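Local coordinates for protein oxidoreductase (PDB 3KA7) that binds flavin-adenine dinucleotide and probably works as an oxidoreductase of the flavin-containing amine oxidoreductase family, at residues 128-141 with 167-180. Residues are numbered along the deposited sequence; the frame is centred on the assembly and turned at random.
Sequences TRKNRPSGSSLQAW and SDEVPVEEVFEIIE
Phe176 turns the edge of its ring to the face of Trp141, a T-shaped pair with centroids 5.1 Å apart and planes at 85°, in which CZ comes in over the six-membered ring. Pro133 wedges into the angle between them: its CD lies over the face of Phe176, a CH-pi contact 4.0 Å from the ring centroid, and its CG sits above the same indole face that Phe176 meets. Beside the rings, Val172 pushes CG2 against Trp141 CB, while its other methyl, CG1, lies against Ser134 CA. At one end of this apolar patch Arg129 grips Glu180 side-on, NE to OE1 and NH2 to OE2, both 2.8 Å and both on the syn side of the carboxylate. Bends at chi2 and chi3 (-70° and -63°) curl a chain that starts away from the helix back to Glu180. Were Arg129 an alanine, Glu180 would probably be left with the longer salt bridge from Arg132 NH2 to its OE1, 3.3 Å, and its carboxylate freer to turn. Arg132 also reaches Glu177 OE1 through NH1 at 3.1 Å, completing a four-residue salt-bridge network; Arg184 holds the other oxygen of Glu177. Both segments belong to the helical region away from the FAD, where the connection from helix 115-127 to helix 138-145 lies along helix 172-185. Where these last two helices begin, a single beta bridge joins Ser137 and Pro171, their N-cap residues: Val172 N donates to Ser136 O, and Leu138 N to Val170 O. Ser137 OG in turn accepts from Ala140 N, capping its helix. Leu138 sends CD2 to Val175 CG2 at 3.9 Å, its side chain backed by Ala155 and Cys159 of helix 149-163. Farther out, Glu173 OE2 takes Gly135 N from above the carboxylate plane, and Gln139 N donates to Ser167 O.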
loop_
_atom_site.group_PDB
_atom_site.type_symbol
_atom_site.label_atom_id
_atom_site.label_comp_id
_atom_site.label_asym_id
_atom_site.label_seq_id
_atom_site.Cartn_x
_atom_site.Cartn_y
_atom_site.Cartn_z
ATOM N N THR A 128 -0.574 19.647 -17.350
ATOM C CA THR A 128 -1.458 18.846 -16.484
ATOM C C THR A 128 -1.353 19.185 -14.997
ATOM O O THR A 128 -2.207 18.785 -14.209
ATOM C CB THR A 128 -1.210 17.345 -16.647
ATOM O OG1 THR A 128 0.162 17.069 -16.346
ATOM C CG2 THR A 128 -1.529 16.899 -18.071
ATOM N N ARG A 129 -0.319 19.915 -14.605
ATOM C CA ARG A 129 -0.107 20.192 -13.183
ATOM C C ARG A 129 -1.308 20.930 -12.614
ATOM O O ARG A 129 -1.870 20.539 -11.575
ATOM C CB ARG A 129 1.144 21.043 -12.968
ATOM C CG ARG A 129 2.463 20.384 -13.384
ATOM C CD ARG A 129 2.867 19.243 -12.473
ATOM N NE ARG A 129 3.120 19.644 -11.085
ATOM C CZ ARG A 129 4.272 20.113 -10.619
ATOM N NH1 ARG A 129 5.331 20.267 -11.423
ATOM N NH2 ARG A 129 4.376 20.409 -9.328
ATOM N N LYS A 130 -1.690 22.009 -13.292
ATOM C CA LYS A 130 -2.803 22.845 -12.839
ATOM C C LYS A 130 -4.082 22.674 -13.672
ATOM O O LYS A 130 -5.155 23.113 -13.257
ATOM C CB LYS A 130 -2.373 24.323 -12.796
ATOM C CG LYS A 130 -1.259 24.601 -11.792
ATOM C CD LYS A 130 -0.875 26.075 -11.761
ATOM C CE LYS A 130 0.312 26.303 -10.842
ATOM N NZ LYS A 130 -0.033 25.931 -9.439
ATOM N N ASN A 131 -3.963 22.051 -14.840
ATOM C CA ASN A 131 -5.116 21.713 -15.679
ATOM C C ASN A 131 -5.259 20.199 -15.746
ATOM O O ASN A 131 -4.852 19.569 -16.723
ATOM C CB ASN A 131 -4.947 22.310 -17.081
ATOM C CG ASN A 131 -4.557 23.764 -17.037
ATOM O OD1 ASN A 131 -5.413 24.646 -16.907
ATOM N ND2 ASN A 131 -3.251 24.029 -17.118
ATOM N N ARG A 132 -5.820 19.625 -14.683
ATOM C CA ARG A 132 -5.798 18.180 -14.480
ATOM C C ARG A 132 -6.810 17.421 -15.315
ATOM O O ARG A 132 -8.012 17.678 -15.214
ATOM C CB ARG A 132 -6.058 17.877 -13.004
ATOM C CG ARG A 132 -5.039 18.483 -12.101
ATOM C CD ARG A 132 -3.861 17.517 -11.894
ATOM N NE ARG A 132 -2.917 18.062 -10.931
ATOM C CZ ARG A 132 -2.970 17.843 -9.620
ATOM N NH1 ARG A 132 -3.910 17.056 -9.102
ATOM N NH2 ARG A 132 -2.062 18.400 -8.833
ATOM N N PRO A 133 -6.338 16.460 -16.124
ATOM C CA PRO A 133 -7.262 15.558 -16.813
ATOM C C PRO A 133 -8.218 14.925 -15.809
ATOM O O PRO A 133 -7.819 14.645 -14.684
ATOM C CB PRO A 133 -6.335 14.471 -17.382
ATOM C CG PRO A 133 -5.009 15.171 -17.543
ATOM C CD PRO A 133 -4.926 16.160 -16.423
ATOM N N SER A 134 -9.460 14.678 -16.220
ATOM C CA SER A 134 -10.461 14.108 -15.324
ATOM C C SER A 134 -11.566 13.428 -16.120
ATOM O O SER A 134 -11.800 13.783 -17.274
ATOM C CB SER A 134 -11.082 15.214 -14.456
ATOM O OG SER A 134 -11.690 14.670 -13.296
ATOM N N GLY A 135 -12.229 12.445 -15.505
ATOM C CA GLY A 135 -13.491 11.908 -16.047
ATOM C C GLY A 135 -13.392 10.652 -16.893
ATOM O O GLY A 135 -14.356 10.265 -17.557
ATOM N N SER A 136 -12.224 10.017 -16.885
ATOM C CA SER A 136 -12.019 8.744 -17.579
ATOM C C SER A 136 -10.947 7.960 -16.849
ATOM O O SER A 136 -10.324 8.478 -15.931
ATOM C CB SER A 136 -11.573 8.967 -19.023
ATOM O OG SER A 136 -10.273 9.533 -19.078
ATOM N N SER A 137 -10.723 6.715 -17.259
ATOM C CA SER A 137 -9.624 5.957 -16.688
ATOM C C SER A 137 -8.319 6.511 -17.240
ATOM O O SER A 137 -8.300 7.202 -18.266
ATOM C CB SER A 137 -9.733 4.476 -17.039
ATOM O OG SER A 137 -9.491 4.258 -18.415
ATOM N N LEU A 138 -7.227 6.186 -16.562
ATOM C CA LEU A 138 -5.907 6.578 -17.017
ATOM C C LEU A 138 -5.675 6.040 -18.417
ATOM O O LEU A 138 -5.154 6.743 -19.280
ATOM C CB LEU A 138 -4.846 6.017 -16.067
ATOM C CG LEU A 138 -3.398 6.249 -16.514
ATOM C CD1 LEU A 138 -3.065 7.747 -16.609
ATOM C CD2 LEU A 138 -2.422 5.553 -15.610
ATOM N N GLN A 139 -6.034 4.779 -18.642
ATOM C CA GLN A 139 -5.778 4.160 -19.943
ATOM C C GLN A 139 -6.500 4.927 -21.039
ATOM O O GLN A 139 -5.932 5.205 -22.103
ATOM C CB GLN A 139 -6.249 2.711 -19.946
ATOM C CG GLN A 139 -6.084 2.034 -21.303
ATOM C CD GLN A 139 -6.375 0.545 -21.249
ATOM O OE1 GLN A 139 -5.682 -0.207 -20.571
ATOM N NE2 GLN A 139 -7.404 0.116 -21.967
ATOM N N ALA A 140 -7.759 5.270 -20.775
ATOM C CA ALA A 140 -8.562 5.979 -21.757
ATOM C C ALA A 140 -7.927 7.328 -22.059
ATOM O O ALA A 140 -7.851 7.725 -23.221
ATOM C CB ALA A 140 -9.984 6.161 -21.269
ATOM N N TRP A 141 -7.491 8.042 -21.021
ATOM C CA TRP A 141 -6.833 9.341 -21.233
ATOM C C TRP A 141 -5.526 9.218 -22.040
ATOM O O TRP A 141 -5.310 9.951 -23.007
ATOM C CB TRP A 141 -6.600 10.092 -19.907
ATOM C CG TRP A 141 -5.936 11.392 -20.130
ATOM C CD1 TRP A 141 -6.529 12.574 -20.488
ATOM C CD2 TRP A 141 -4.532 11.657 -20.052
ATOM N NE1 TRP A 141 -5.576 13.556 -20.632
ATOM C CE2 TRP A 141 -4.343 13.018 -20.377
ATOM C CE3 TRP A 141 -3.418 10.879 -19.728
ATOM C CZ2 TRP A 141 -3.084 13.614 -20.390
ATOM C CZ3 TRP A 141 -2.159 11.479 -19.749
ATOM C CH2 TRP A 141 -2.010 12.832 -20.072
ATOM N N SER A 167 -4.513 0.022 -15.506
ATOM C CA SER A 167 -4.676 1.442 -15.818
ATOM C C SER A 167 -6.085 1.779 -16.304
ATOM O O SER A 167 -6.495 2.948 -16.280
ATOM C CB SER A 167 -3.626 1.907 -16.833
ATOM O OG SER A 167 -3.797 1.246 -18.074
ATOM N N ASP A 168 -6.835 0.774 -16.744
ATOM C CA ASP A 168 -8.214 1.036 -17.159
ATOM C C ASP A 168 -9.177 0.995 -15.963
ATOM O O ASP A 168 -10.388 1.110 -16.136
ATOM C CB ASP A 168 -8.662 0.098 -18.303
ATOM C CG ASP A 168 -8.815 -1.358 -17.867
ATOM O OD1 ASP A 168 -8.493 -1.695 -16.710
ATOM O OD2 ASP A 168 -9.282 -2.179 -18.704
ATOM N N GLU A 169 -8.621 0.846 -14.758
ATOM C CA GLU A 169 -9.412 0.690 -13.536
ATOM C C GLU A 169 -9.128 1.784 -12.522
ATOM O O GLU A 169 -9.570 1.691 -11.373
ATOM C CB GLU A 169 -9.089 -0.627 -12.820
ATOM C CG GLU A 169 -9.148 -1.881 -13.647
ATOM C CD GLU A 169 -9.062 -3.111 -12.769
ATOM O OE1 GLU A 169 -8.069 -3.246 -12.008
ATOM O OE2 GLU A 169 -10.002 -3.943 -12.833
ATOM N N VAL A 170 -8.339 2.779 -12.908
ATOM C CA VAL A 170 -8.048 3.878 -11.998
ATOM C C VAL A 170 -8.399 5.192 -12.678
ATOM O O VAL A 170 -8.024 5.422 -13.834
ATOM C CB VAL A 170 -6.580 3.891 -11.561
ATOM C CG1 VAL A 170 -5.701 4.183 -12.740
ATOM C CG2 VAL A 170 -6.351 4.908 -10.410
ATOM N N PRO A 171 -9.117 6.065 -11.960
ATOM C CA PRO A 171 -9.493 7.347 -12.548
ATOM C C PRO A 171 -8.244 8.176 -12.851
ATOM O O PRO A 171 -7.321 8.216 -12.038
ATOM C CB PRO A 171 -10.323 8.015 -11.444
ATOM C CG PRO A 171 -10.713 6.905 -10.509
ATOM C CD PRO A 171 -9.613 5.906 -10.582
ATOM N N VAL A 172 -8.224 8.825 -14.011
ATOM C CA VAL A 172 -7.055 9.592 -14.432
ATOM C C VAL A 172 -6.743 10.684 -13.417
ATOM O O VAL A 172 -5.575 10.945 -13.118
ATOM C CB VAL A 172 -7.217 10.176 -15.863
ATOM C CG1 VAL A 172 -8.351 11.215 -15.917
ATOM C CG2 VAL A 172 -5.904 10.777 -16.362
ATOM N N GLU A 173 -7.778 11.314 -12.859
ATOM C CA GLU A 173 -7.535 12.374 -11.875
ATOM C C GLU A 173 -6.818 11.871 -10.612
ATOM O O GLU A 173 -6.071 12.618 -9.979
ATOM C CB GLU A 173 -8.836 13.106 -11.517
ATOM C CG GLU A 173 -9.871 12.223 -10.852
ATOM C CD GLU A 173 -10.875 11.621 -11.832
ATOM O OE1 GLU A 173 -12.021 11.346 -11.399
ATOM O OE2 GLU A 173 -10.543 11.406 -13.018
ATOM N N GLU A 174 -7.053 10.620 -10.230
ATOM C CA GLU A 174 -6.356 10.056 -9.075
ATOM C C GLU A 174 -4.871 9.960 -9.402
ATOM O O GLU A 174 -4.017 10.253 -8.560
ATOM C CB GLU A 174 -6.928 8.671 -8.731
ATOM C CG GLU A 174 -6.286 7.976 -7.526
ATOM C CD GLU A 174 -6.706 8.587 -6.193
ATOM O OE1 GLU A 174 -7.686 9.372 -6.179
ATOM O OE2 GLU A 174 -6.066 8.266 -5.159
ATOM N N VAL A 175 -4.567 9.520 -10.624
ATOM C CA VAL A 175 -3.186 9.334 -11.029
ATOM C C VAL A 175 -2.460 10.664 -11.061
ATOM O O VAL A 175 -1.297 10.763 -10.660
ATOM C CB VAL A 175 -3.073 8.652 -12.397
ATOM C CG1 VAL A 175 -1.589 8.540 -12.816
ATOM C CG2 VAL A 175 -3.717 7.281 -12.339
ATOM N N PHE A 176 -3.132 11.709 -11.528
ATOM C CA PHE A 176 -2.469 13.019 -11.518
ATOM C C PHE A 176 -2.259 13.616 -10.112
ATOM O O PHE A 176 -1.283 14.321 -9.894
ATOM C CB PHE A 176 -3.100 13.994 -12.525
ATOM C CG PHE A 176 -2.648 13.739 -13.928
ATOM C CD1 PHE A 176 -1.427 14.225 -14.374
ATOM C CD2 PHE A 176 -3.394 12.937 -14.774
ATOM C CE1 PHE A 176 -0.983 13.950 -15.649
ATOM C CE2 PHE A 176 -2.951 12.653 -16.064
ATOM C CZ PHE A 176 -1.736 13.165 -16.496
ATOM N N GLU A 177 -3.142 13.307 -9.158
ATOM C CA GLU A 177 -2.892 13.661 -7.746
ATOM C C GLU A 177 -1.686 12.895 -7.188
ATOM O O GLU A 177 -0.853 13.462 -6.477
ATOM C CB GLU A 177 -4.146 13.425 -6.874
ATOM C CG GLU A 177 -3.998 13.875 -5.401
ATOM C CD GLU A 177 -3.907 15.395 -5.226
ATOM O OE1 GLU A 177 -4.311 16.136 -6.157
ATOM O OE2 GLU A 177 -3.453 15.845 -4.144
ATOM N N ILE A 178 -1.585 11.610 -7.526
ATOM C CA ILE A 178 -0.428 10.809 -7.147
ATOM C C ILE A 178 0.849 11.438 -7.713
ATOM O O ILE A 178 1.878 11.559 -7.026
ATOM C CB ILE A 178 -0.584 9.344 -7.624
ATOM C CG1 ILE A 178 -1.630 8.629 -6.756
ATOM C CG2 ILE A 178 0.775 8.614 -7.571
ATOM C CD1 ILE A 178 -1.979 7.214 -7.202
ATOM N N ILE A 179 0.784 11.848 -8.975
ATOM C CA ILE A 179 1.923 12.483 -9.606
ATOM C C ILE A 179 2.280 13.781 -8.882
ATOM O O ILE A 179 3.454 14.081 -8.677
ATOM C CB ILE A 179 1.630 12.736 -11.100
ATOM C CG1 ILE A 179 1.650 11.404 -11.855
ATOM C CG2 ILE A 179 2.616 13.717 -11.719
ATOM C CD1 ILE A 179 1.293 11.550 -13.294
ATOM N N GLU A 180 1.272 14.560 -8.501
ATOM C CA GLU A 180 1.534 15.811 -7.799
ATOM C C GLU A 180 2.248 15.511 -6.486
ATOM O O GLU A 180 3.109 16.270 -6.050
ATOM C CB GLU A 180 0.240 16.606 -7.549
ATOM C CG GLU A 180 0.499 18.077 -7.207
ATOM C CD GLU A 180 1.244 18.835 -8.319
ATOM O OE1 GLU A 180 1.122 18.470 -9.513
ATOM O OE2 GLU A 180 1.942 19.818 -7.991
HETATM O O HOH W 1 -6.134 15.276 -10.372
HETATM O O HOH W 2 -5.581 -1.516 -18.400
#